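Local coordinates for hypothetical protein CG14615-PA (Drosophila melanogaster, PDB 1SQH) that is of unknown function but may act as an acyltransferase, possibly one that transfers acyl groups to glycine, at residues I9-E20 / F68-R77; F95-L106 / V127-V135. All coordinates share one frame; numbering follows the deposited sequence.

Overall arrangement
Both contacts belong to the larger, mixed sheet of the chain and lie on the same side of the chain's centre, their centres about 21 and 20 Å from it. Contact 1 (9-20 with 68-77) adds the outermost strand 10-12 to strand 67-71; across strand 82-87 follow strands 91-96 and 123-128, the parallel pair of contact 2 (95-106 with 127-135). The centres of the two contacts are about 17 Å apart, yet they touch, with His71 CD2 3.8 Å from Glu105 O. Thr81 also lies between them, bonded through its backbone O to Thr70 and through its hydroxyl to Ser97. No catalytic residue or ligand pocket is established at either contact.

Contact 1 (I9-E20 / F68-R77); sequences ILRPLSDSEVDE and FYTHRRGNFR
Arg11 and Thr70 pair across the two strands, hydrogen-bonded and antiparallel, with Arg11 N to Thr70 O at 2.8 Å and Thr70 N returning to Arg11 O at 3.1 Å. Leu13 N to Phe68 O and Arg72 N to Ile9 O extend the ladder at its ends. On the Arg11 face of the sheet the two side chains run side by side, Arg11 NH1 resting 3.4 Å from Thr70 CG2. Bent at chi3 (84°), the arginine turns toward the following helix, where NH2 forms a 2.9 Å salt bridge with Glu17 OE1 from above the carboxylate plane. Glu17 OE2 accepts from Ser14 N and Ser14 OG from Glu17 N, a capping box that fixes this carboxylate. Arg72 lays one guanidinium face over Leu10 O, with NE near Arg11 CB. On the other face, Tyr69 leans its CD2 3.5 Å from Pro12 N, while its CB meets Leu10 CB. Ile9 CG1 sits over the His71 ring, 4.0 Å from its centroid, in a CH-pi contact. The Phe76 ring lies between Leu13 CD2 and Arg77 CG on opposite faces, with Glu20 CB at its edge and Glu17 CG 3.6 Å from CE2. Beside it a salt bridge joins Glu20 OE2 and Arg77 NH1, its hydrogen bond poorly angled and weak. Val18 crosses Phe68 at about a right angle. Strand 10-12 is the outermost strand on this side of the sheet, and Tyr69 carries the ladder on to Val83. Helix 104-112 packs on Ile9, Leu10 and His71, whose NE2 bonds to Glu108; helix 34-51 covers Phe68.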
loop_
_atom_site.group_PDB
_atom_site.type_symbol
_atom_site.label_atom_id
_atom_site.label_comp_id
_atom_site.label_asym_id
_atom_site.label_seq_id
_atom_site.Cartn_x
_atom_site.Cartn_y
_atom_site.Cartn_z
ATOM N N ILE A 9 -10.558 23.098 -5.109
ATOM C CA ILE A 9 -11.684 22.292 -5.560
ATOM C C ILE A 9 -11.800 21.001 -4.728
ATOM O O ILE A 9 -12.838 20.327 -4.731
ATOM C CB ILE A 9 -11.544 21.948 -7.052
ATOM C CG1 ILE A 9 -12.813 21.260 -7.555
ATOM C CG2 ILE A 9 -10.323 21.081 -7.269
ATOM C CD1 ILE A 9 -12.820 21.060 -9.052
ATOM N N LEU A 10 -10.728 20.665 -4.017
ATOM C CA LEU A 10 -10.720 19.488 -3.164
ATOM C C LEU A 10 -11.078 19.899 -1.738
ATOM O O LEU A 10 -10.478 20.815 -1.179
ATOM C CB LEU A 10 -9.336 18.821 -3.174
ATOM C CG LEU A 10 -8.877 18.123 -4.460
ATOM C CD1 LEU A 10 -7.480 17.569 -4.276
ATOM C CD2 LEU A 10 -9.858 17.005 -4.816
ATOM N N ARG A 11 -12.064 19.230 -1.150
ATOM C CA ARG A 11 -12.466 19.540 0.214
ATOM C C ARG A 11 -12.144 18.374 1.128
ATOM O O ARG A 11 -12.554 17.241 0.871
ATOM C CB ARG A 11 -13.964 19.823 0.319
ATOM C CG ARG A 11 -14.339 20.244 1.732
ATOM C CD ARG A 11 -15.827 20.190 2.023
ATOM N NE ARG A 11 -16.296 18.861 2.417
ATOM C CZ ARG A 11 -16.795 17.969 1.571
ATOM N NH1 ARG A 11 -16.880 18.267 0.276
ATOM N NH2 ARG A 11 -17.243 16.802 2.018
ATOM N N PRO A 12 -11.428 18.641 2.225
ATOM C CA PRO A 12 -11.054 17.592 3.176
ATOM C C PRO A 12 -12.247 16.921 3.846
ATOM O O PRO A 12 -13.095 17.585 4.443
ATOM C CB PRO A 12 -10.173 18.340 4.172
ATOM C CG PRO A 12 -10.789 19.713 4.195
ATOM C CD PRO A 12 -11.026 19.971 2.720
ATOM N N LEU A 13 -12.316 15.599 3.740
ATOM C CA LEU A 13 -13.406 14.865 4.364
ATOM C C LEU A 13 -13.109 14.707 5.841
ATOM O O LEU A 13 -11.958 14.559 6.239
ATOM C CB LEU A 13 -13.571 13.483 3.731
ATOM C CG LEU A 13 -14.324 13.401 2.406
ATOM C CD1 LEU A 13 -13.561 14.166 1.352
ATOM C CD2 LEU A 13 -14.485 11.942 1.991
ATOM N N SER A 14 -14.155 14.761 6.651
ATOM C CA SER A 14 -14.012 14.595 8.092
ATOM C C SER A 14 -13.813 13.104 8.320
ATOM O O SER A 14 -13.948 12.312 7.387
ATOM C CB SER A 14 -15.285 15.053 8.802
ATOM O OG SER A 14 -16.401 14.302 8.354
ATOM N N ASP A 15 -13.491 12.719 9.547
ATOM C CA ASP A 15 -13.294 11.305 9.855
ATOM C C ASP A 15 -14.600 10.549 9.611
ATOM O O ASP A 15 -14.603 9.429 9.099
ATOM C CB ASP A 15 -12.831 11.149 11.311
ATOM C CG ASP A 15 -11.324 11.318 11.466
ATOM O OD1 ASP A 15 -10.678 11.925 10.571
ATOM O OD2 ASP A 15 -10.775 10.849 12.491
ATOM N N SER A 16 -15.711 11.192 9.953
ATOM C CA SER A 16 -17.037 10.602 9.776
ATOM C C SER A 16 -17.343 10.348 8.305
ATOM O O SER A 16 -17.973 9.348 7.951
ATOM C CB SER A 16 -18.100 11.532 10.363
ATOM O OG SER A 16 -19.355 11.313 9.752
ATOM N N GLU A 17 -16.897 11.264 7.455
ATOM C CA GLU A 17 -17.111 11.153 6.022
ATOM C C GLU A 17 -16.258 10.060 5.397
ATOM O O GLU A 17 -16.709 9.356 4.482
ATOM C CB GLU A 17 -16.822 12.497 5.355
ATOM C CG GLU A 17 -18.003 13.440 5.381
ATOM C CD GLU A 17 -17.633 14.834 4.925
ATOM O OE1 GLU A 17 -18.499 15.504 4.319
ATOM O OE2 GLU A 17 -16.481 15.259 5.185
ATOM N N VAL A 18 -15.028 9.915 5.885
ATOM C CA VAL A 18 -14.134 8.883 5.370
ATOM C C VAL A 18 -14.809 7.561 5.691
ATOM O O VAL A 18 -14.900 6.680 4.846
ATOM C CB VAL A 18 -12.742 8.941 6.046
ATOM C CG1 VAL A 18 -11.785 7.951 5.390
ATOM C CG2 VAL A 18 -12.184 10.346 5.929
ATOM N N ASP A 19 -15.301 7.437 6.917
ATOM C CA ASP A 19 -15.983 6.221 7.316
ATOM C C ASP A 19 -17.107 5.894 6.338
ATOM O O ASP A 19 -17.272 4.735 5.943
ATOM C CB ASP A 19 -16.510 6.362 8.745
ATOM C CG ASP A 19 -15.443 6.049 9.785
ATOM O OD1 ASP A 19 -15.504 6.630 10.888
ATOM O OD2 ASP A 19 -14.544 5.215 9.503
ATOM N N GLU A 20 -17.867 6.908 5.926
ATOM C CA GLU A 20 -18.952 6.684 4.971
ATOM C C GLU A 20 -18.356 6.270 3.632
ATOM O O GLU A 20 -18.892 5.412 2.940
ATOM C CB GLU A 20 -19.778 7.955 4.768
ATOM C CG GLU A 20 -20.758 8.265 5.874
ATOM C CD GLU A 20 -21.623 9.469 5.538
ATOM O OE1 GLU A 20 -21.358 10.568 6.082
ATOM O OE2 GLU A 20 -22.563 9.318 4.721
ATOM N N PHE A 68 -8.012 12.522 3.093
ATOM C CA PHE A 68 -8.939 12.262 2.006
ATOM C C PHE A 68 -9.686 13.523 1.596
ATOM O O PHE A 68 -9.996 14.369 2.440
ATOM C CB PHE A 68 -9.917 11.169 2.443
ATOM C CG PHE A 68 -9.259 9.831 2.681
ATOM C CD1 PHE A 68 -8.996 8.971 1.612
ATOM C CD2 PHE A 68 -8.871 9.446 3.964
ATOM C CE1 PHE A 68 -8.354 7.747 1.812
ATOM C CE2 PHE A 68 -8.228 8.225 4.177
ATOM C CZ PHE A 68 -7.970 7.373 3.096
ATOM N N TYR A 69 -9.962 13.657 0.304
ATOM C CA TYR A 69 -10.676 14.828 -0.204
ATOM C C TYR A 69 -11.721 14.439 -1.240
ATOM O O TYR A 69 -11.707 13.331 -1.758
ATOM C CB TYR A 69 -9.715 15.812 -0.889
ATOM C CG TYR A 69 -8.557 16.298 -0.056
ATOM C CD1 TYR A 69 -7.425 15.508 0.128
ATOM C CD2 TYR A 69 -8.579 17.564 0.520
ATOM C CE1 TYR A 69 -6.332 15.975 0.867
ATOM C CE2 TYR A 69 -7.499 18.041 1.263
ATOM C CZ TYR A 69 -6.381 17.246 1.429
ATOM O OH TYR A 69 -5.305 17.715 2.144
ATOM N N THR A 70 -12.637 15.356 -1.538
ATOM C CA THR A 70 -13.620 15.105 -2.579
ATOM C C THR A 70 -13.935 16.436 -3.219
ATOM O O THR A 70 -13.515 17.473 -2.717
ATOM C CB THR A 70 -14.930 14.487 -2.057
ATOM O OG1 THR A 70 -15.716 14.077 -3.182
ATOM C CG2 THR A 70 -15.730 15.497 -1.243
ATOM N N HIS A 71 -14.659 16.404 -4.336
ATOM C CA HIS A 71 -15.029 17.623 -5.046
ATOM C C HIS A 71 -15.830 18.512 -4.087
ATOM O O HIS A 71 -16.911 18.136 -3.624
ATOM C CB HIS A 71 -15.859 17.262 -6.282
ATOM C CG HIS A 71 -16.052 18.396 -7.242
ATOM N ND1 HIS A 71 -16.506 19.636 -6.850
ATOM C CD2 HIS A 71 -15.887 18.462 -8.586
ATOM C CE1 HIS A 71 -16.616 20.419 -7.910
ATOM N NE2 HIS A 71 -16.247 19.730 -8.976
ATOM N N ARG A 72 -15.282 19.686 -3.786
ATOM C CA ARG A 72 -15.906 20.638 -2.864
ATOM C C ARG A 72 -17.365 20.969 -3.192
ATOM O O ARG A 72 -18.133 21.340 -2.302
ATOM C CB ARG A 72 -15.060 21.920 -2.807
ATOM C CG ARG A 72 -15.612 23.041 -1.926
ATOM C CD ARG A 72 -14.490 23.970 -1.480
ATOM N NE ARG A 72 -13.758 23.394 -0.353
ATOM C CZ ARG A 72 -12.510 23.705 -0.019
ATOM N NH1 ARG A 72 -11.831 24.592 -0.726
ATOM N NH2 ARG A 72 -11.936 23.123 1.029
ATOM N N ARG A 73 -17.748 20.821 -4.456
ATOM C CA ARG A 73 -19.114 21.097 -4.872
ATOM C C ARG A 73 -19.786 19.845 -5.427
ATOM O O ARG A 73 -20.625 19.927 -6.324
ATOM C CB ARG A 73 -19.134 22.193 -5.939
ATOM C CG ARG A 73 -18.411 23.465 -5.537
ATOM C CD ARG A 73 -18.710 24.574 -6.532
ATOM N NE ARG A 73 -18.450 24.144 -7.903
ATOM C CZ ARG A 73 -17.237 23.943 -8.401
ATOM N NH1 ARG A 73 -16.167 24.141 -7.640
ATOM N NH2 ARG A 73 -17.095 23.529 -9.655
ATOM N N GLY A 74 -19.409 18.686 -4.898
ATOM C CA GLY A 74 -20.003 17.439 -5.348
ATOM C C GLY A 74 -20.347 16.569 -4.157
ATOM O O GLY A 74 -19.994 16.905 -3.025
ATOM N N ASN A 75 -21.048 15.465 -4.390
ATOM C CA ASN A 75 -21.399 14.563 -3.295
ATOM C C ASN A 75 -20.518 13.320 -3.406
ATOM O O ASN A 75 -20.648 12.540 -4.350
ATOM C CB ASN A 75 -22.872 14.151 -3.364
ATOM C CG ASN A 75 -23.366 13.573 -2.056
ATOM O OD1 ASN A 75 -22.698 12.749 -1.444
ATOM N ND2 ASN A 75 -24.539 14.002 -1.620
ATOM N N PHE A 76 -19.626 13.125 -2.441
ATOM C CA PHE A 76 -18.729 11.987 -2.498
ATOM C C PHE A 76 -19.458 10.651 -2.508
ATOM O O PHE A 76 -18.871 9.625 -2.843
ATOM C CB PHE A 76 -17.704 12.045 -1.348
ATOM C CG PHE A 76 -18.242 11.627 -0.001
ATOM C CD1 PHE A 76 -18.280 10.280 0.365
ATOM C CD2 PHE A 76 -18.665 12.582 0.922
ATOM C CE1 PHE A 76 -18.725 9.891 1.636
ATOM C CE2 PHE A 76 -19.112 12.204 2.193
ATOM C CZ PHE A 76 -19.140 10.855 2.551
ATOM N N ARG A 77 -20.741 10.668 -2.161
ATOM C CA ARG A 77 -21.540 9.444 -2.125
ATOM C C ARG A 77 -22.083 8.955 -3.470
ATOM O O ARG A 77 -22.200 7.750 -3.689
ATOM C CB ARG A 77 -22.723 9.615 -1.172
ATOM C CG ARG A 77 -22.350 9.738 0.288
ATOM C CD ARG A 77 -23.466 10.436 1.067
ATOM N NE ARG A 77 -23.140 11.839 1.299
ATOM C CZ ARG A 77 -22.601 12.299 2.425
ATOM N NH1 ARG A 77 -22.341 11.469 3.427
ATOM N NH2 ARG A 77 -22.285 13.584 2.536
HETATM O O HOH W 1 -19.333 15.825 -0.556
#

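Contact 2 (F95-L106 / V127-V135); sequences FFSWQPDGAAEL and VDLGFCNRV
Phe131 inserts its ring between the side chains of Phe95, Phe96 and Leu106, joining the start of helix 129-141 to a beta-alpha-beta unit made of strand 91-96, helix 104-112 and strand 123-128. The hollow has walls of different kinds. Leu106 CD2 lies over one face of the Phe131 ring, 3.8 Å from its centroid, in a CH-pi contact, and Ala103 CB approaches obliquely near CE1. The Phe131 edge points at the face of Phe96 in an offset edge-to-face pair with planes at 66°, Phe131 CE2 being 3.8 Å from Phe96 CD1. Ser97 O also sits at this rim, close to the ring plane. Phe95 meets Phe131 obliquely, CE1 to CD2 at 3.6 Å; its chi1 of 59° places CG between the backbone N and the carbonyl carbon, and CZ continues to Val127 CG1 at 4.0 Å, with Val135 CG2 nearby. Replacing Phe131 by an alanine would probably open a gap beneath Leu106 CD2 and cost Phe96 its edge-to-face partner, though other aromatic neighbours remain. Outside the segments, Phe96 also packs on Tyr25 and Phe29 of helix 15-29, and Arg134 forms a salt bridge with Glu111 and a cation-pi contact with Trp107. Beside the inserted ring, Asp128 brings OD1 to the edge of Phe96 and caps the helix with its other oxygen, OD2, which accepts from Gly130 N at 2.7 Å.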
loop_
_atom_site.group_PDB
_atom_site.type_symbol
_atom_site.label_atom_id
_atom_site.label_comp_id
_atom_site.label_asym_id
_atom_site.label_seq_id
_atom_site.Cartn_x
_atom_site.Cartn_y
_atom_site.Cartn_z
ATOM N N PHE A 95 -6.568 7.934 -6.014
ATOM C CA PHE A 95 -7.860 8.483 -6.394
ATOM C C PHE A 95 -8.703 7.493 -7.185
ATOM O O PHE A 95 -8.184 6.576 -7.823
ATOM C CB PHE A 95 -7.667 9.761 -7.212
ATOM C CG PHE A 95 -6.864 9.563 -8.468
ATOM C CD1 PHE A 95 -7.451 9.041 -9.615
ATOM C CD2 PHE A 95 -5.506 9.877 -8.494
ATOM C CE1 PHE A 95 -6.696 8.842 -10.780
ATOM C CE2 PHE A 95 -4.747 9.680 -9.649
ATOM C CZ PHE A 95 -5.346 9.159 -10.790
ATOM N N PHE A 96 -10.014 7.695 -7.126
ATOM C CA PHE A 96 -10.956 6.858 -7.841
ATOM C C PHE A 96 -12.322 7.516 -7.878
ATOM O O PHE A 96 -12.595 8.466 -7.156
ATOM C CB PHE A 96 -11.110 5.477 -7.187
ATOM C CG PHE A 96 -11.694 4.448 -8.114
ATOM C CD1 PHE A 96 -10.887 3.822 -9.062
ATOM C CD2 PHE A 96 -13.065 4.180 -8.118
ATOM C CE1 PHE A 96 -11.429 2.942 -10.006
ATOM C CE2 PHE A 96 -13.628 3.308 -9.053
ATOM C CZ PHE A 96 -12.805 2.687 -10.002
ATOM N N SER A 97 -13.167 6.985 -8.745
ATOM C CA SER A 97 -14.541 7.428 -8.906
ATOM C C SER A 97 -15.132 6.451 -9.899
ATOM O O SER A 97 -14.417 5.945 -10.767
ATOM C CB SER A 97 -14.622 8.848 -9.477
ATOM O OG SER A 97 -15.985 9.195 -9.683
ATOM N N TRP A 98 -16.420 6.161 -9.772
ATOM C CA TRP A 98 -17.031 5.234 -10.704
ATOM C C TRP A 98 -18.072 5.886 -11.594
ATOM O O TRP A 98 -18.991 5.226 -12.068
ATOM C CB TRP A 98 -17.618 4.024 -9.960
ATOM C CG TRP A 98 -18.672 4.322 -8.931
ATOM C CD1 TRP A 98 -19.965 4.684 -9.159
ATOM C CD2 TRP A 98 -18.528 4.216 -7.511
ATOM N NE1 TRP A 98 -20.641 4.807 -7.969
ATOM C CE2 TRP A 98 -19.781 4.526 -6.941
ATOM C CE3 TRP A 98 -17.456 3.884 -6.664
ATOM C CZ2 TRP A 98 -19.998 4.515 -5.556
ATOM C CZ3 TRP A 98 -17.675 3.872 -5.282
ATOM C CH2 TRP A 98 -18.940 4.189 -4.746
ATOM N N GLN A 99 -17.917 7.185 -11.827
ATOM C CA GLN A 99 -18.838 7.901 -12.695
ATOM C C GLN A 99 -18.695 7.248 -14.074
ATOM O O GLN A 99 -17.611 7.234 -14.652
ATOM C CB GLN A 99 -18.473 9.385 -12.748
ATOM C CG GLN A 99 -19.577 10.253 -13.326
ATOM C CD GLN A 99 -19.294 11.732 -13.181
ATOM O OE1 GLN A 99 -20.153 12.557 -13.467
ATOM N NE2 GLN A 99 -18.085 12.075 -12.739
ATOM N N PRO A 100 -19.796 6.690 -14.604
ATOM C CA PRO A 100 -19.952 5.989 -15.886
ATOM C C PRO A 100 -19.423 6.552 -17.204
ATOM O O PRO A 100 -19.360 5.816 -18.191
ATOM C CB PRO A 100 -21.459 5.738 -15.952
ATOM C CG PRO A 100 -21.827 5.571 -14.520
ATOM C CD PRO A 100 -21.082 6.725 -13.886
ATOM N N ASP A 101 -19.039 7.821 -17.267
ATOM C CA ASP A 101 -18.561 8.327 -18.554
ATOM C C ASP A 101 -17.425 9.341 -18.480
ATOM O O ASP A 101 -17.659 10.551 -18.430
ATOM C CB ASP A 101 -19.739 8.913 -19.341
ATOM C CG ASP A 101 -19.314 9.525 -20.662
ATOM O OD1 ASP A 101 -18.938 10.721 -20.677
ATOM O OD2 ASP A 101 -19.354 8.805 -21.685
ATOM N N GLY A 102 -16.195 8.839 -18.485
ATOM C CA GLY A 102 -15.038 9.712 -18.418
ATOM C C GLY A 102 -14.759 10.233 -17.019
ATOM O O GLY A 102 -13.745 10.895 -16.785
ATOM N N ALA A 103 -15.660 9.941 -16.087
ATOM C CA ALA A 103 -15.497 10.381 -14.710
ATOM C C ALA A 103 -15.142 11.867 -14.664
ATOM O O ALA A 103 -14.097 12.255 -14.133
ATOM C CB ALA A 103 -14.408 9.555 -14.030
ATOM N N ALA A 104 -16.024 12.692 -15.222
ATOM C CA ALA A 104 -15.818 14.138 -15.264
ATOM C C ALA A 104 -15.485 14.735 -13.890
ATOM O O ALA A 104 -14.484 15.451 -13.728
ATOM C CB ALA A 104 -17.060 14.807 -15.838
ATOM N N GLU A 105 -16.325 14.431 -12.906
ATOM C CA GLU A 105 -16.144 14.938 -11.552
ATOM C C GLU A 105 -14.726 14.731 -11.036
ATOM O O GLU A 105 -14.133 15.636 -10.454
ATOM C CB GLU A 105 -17.139 14.265 -10.608
ATOM C CG GLU A 105 -17.037 14.722 -9.166
ATOM C CD GLU A 105 -18.201 14.234 -8.332
ATOM O OE1 GLU A 105 -19.303 14.810 -8.470
ATOM O OE2 GLU A 105 -18.021 13.275 -7.549
ATOM N N LEU A 106 -14.187 13.537 -11.256
ATOM C CA LEU A 106 -12.839 13.221 -10.806
ATOM C C LEU A 106 -11.790 14.106 -11.478
ATOM O O LEU A 106 -10.999 14.762 -10.800
ATOM C CB LEU A 106 -12.514 11.751 -11.085
ATOM C CG LEU A 106 -11.046 11.326 -10.904
ATOM C CD1 LEU A 106 -10.634 11.481 -9.453
ATOM C CD2 LEU A 106 -10.868 9.884 -11.361
ATOM N N VAL A 127 -3.012 3.406 -9.554
ATOM C CA VAL A 127 -3.799 4.083 -10.586
ATOM C C VAL A 127 -4.477 3.097 -11.519
ATOM O O VAL A 127 -3.818 2.221 -12.089
ATOM C CB VAL A 127 -2.930 5.010 -11.473
ATOM C CG1 VAL A 127 -3.834 5.859 -12.359
ATOM C CG2 VAL A 127 -2.026 5.876 -10.615
ATOM N N ASP A 128 -5.791 3.251 -11.674
ATOM C CA ASP A 128 -6.574 2.379 -12.547
ATOM C C ASP A 128 -6.082 2.540 -13.981
ATOM O O ASP A 128 -5.718 3.645 -14.401
ATOM C CB ASP A 128 -8.054 2.753 -12.467
ATOM C CG ASP A 128 -8.936 1.799 -13.233
ATOM O OD1 ASP A 128 -9.452 0.837 -12.620
ATOM O OD2 ASP A 128 -9.104 2.003 -14.454
ATOM N N LEU A 129 -6.066 1.447 -14.735
ATOM C CA LEU A 129 -5.597 1.501 -16.117
ATOM C C LEU A 129 -6.350 2.523 -16.971
ATOM O O LEU A 129 -5.811 3.036 -17.951
ATOM C CB LEU A 129 -5.701 0.116 -16.759
ATOM C CG LEU A 129 -4.775 -0.918 -16.115
ATOM C CD1 LEU A 129 -5.015 -2.294 -16.719
ATOM C CD2 LEU A 129 -3.329 -0.481 -16.306
ATOM N N GLY A 130 -7.587 2.826 -16.594
ATOM C CA GLY A 130 -8.366 3.772 -17.366
ATOM C C GLY A 130 -8.061 5.228 -17.073
ATOM O O GLY A 130 -8.589 6.116 -17.744
ATOM N N PHE A 131 -7.223 5.477 -16.069
ATOM C CA PHE A 131 -6.862 6.842 -15.703
ATOM C C PHE A 131 -5.405 7.125 -16.038
ATOM O O PHE A 131 -4.984 8.281 -16.063
ATOM C CB PHE A 131 -7.041 7.094 -14.195
ATOM C CG PHE A 131 -8.444 6.899 -13.686
ATOM C CD1 PHE A 131 -9.544 7.346 -14.415
ATOM C CD2 PHE A 131 -8.659 6.309 -12.442
ATOM C CE1 PHE A 131 -10.856 7.209 -13.906
ATOM C CE2 PHE A 131 -9.957 6.166 -11.920
ATOM C CZ PHE A 131 -11.057 6.617 -12.655
ATOM N N CYS A 132 -4.636 6.074 -16.297
ATOM C CA CYS A 132 -3.216 6.231 -16.577
ATOM C C CYS A 132 -2.803 7.201 -17.688
ATOM O O CYS A 132 -2.022 8.122 -17.440
ATOM C CB CYS A 132 -2.582 4.859 -16.835
ATOM S SG CYS A 132 -2.451 3.815 -15.347
ATOM N N ASN A 133 -3.315 7.007 -18.899
ATOM C CA ASN A 133 -2.933 7.873 -20.017
ATOM C C ASN A 133 -3.286 9.335 -19.760
ATOM O O ASN A 133 -2.431 10.220 -19.859
ATOM C CB ASN A 133 -3.603 7.403 -21.316
ATOM C CG ASN A 133 -2.939 7.985 -22.567
ATOM O OD1 ASN A 133 -1.783 7.674 -22.873
ATOM N ND2 ASN A 133 -3.672 8.832 -23.294
ATOM N N ARG A 134 -4.542 9.588 -19.419
ATOM C CA ARG A 134 -4.966 10.951 -19.174
ATOM C C ARG A 134 -4.188 11.615 -18.045
ATOM O O ARG A 134 -3.794 12.771 -18.167
ATOM C CB ARG A 134 -6.462 10.998 -18.876
ATOM C CG ARG A 134 -7.003 12.405 -18.752
ATOM C CD ARG A 134 -8.523 12.444 -18.747
ATOM N NE ARG A 134 -8.998 13.820 -18.644
ATOM C CZ ARG A 134 -10.277 14.181 -18.656
ATOM N NH1 ARG A 134 -11.234 13.265 -18.770
ATOM N NH2 ARG A 134 -10.600 15.463 -18.550
ATOM N N VAL A 135 -3.937 10.897 -16.954
ATOM C CA VAL A 135 -3.209 11.510 -15.849
ATOM C C VAL A 135 -1.767 11.841 -16.233
ATOM O O VAL A 135 -1.177 12.783 -15.701
ATOM C CB VAL A 135 -3.185 10.612 -14.602
ATOM C CG1 VAL A 135 -2.144 9.511 -14.765
ATOM C CG2 VAL A 135 -2.895 11.451 -13.373
#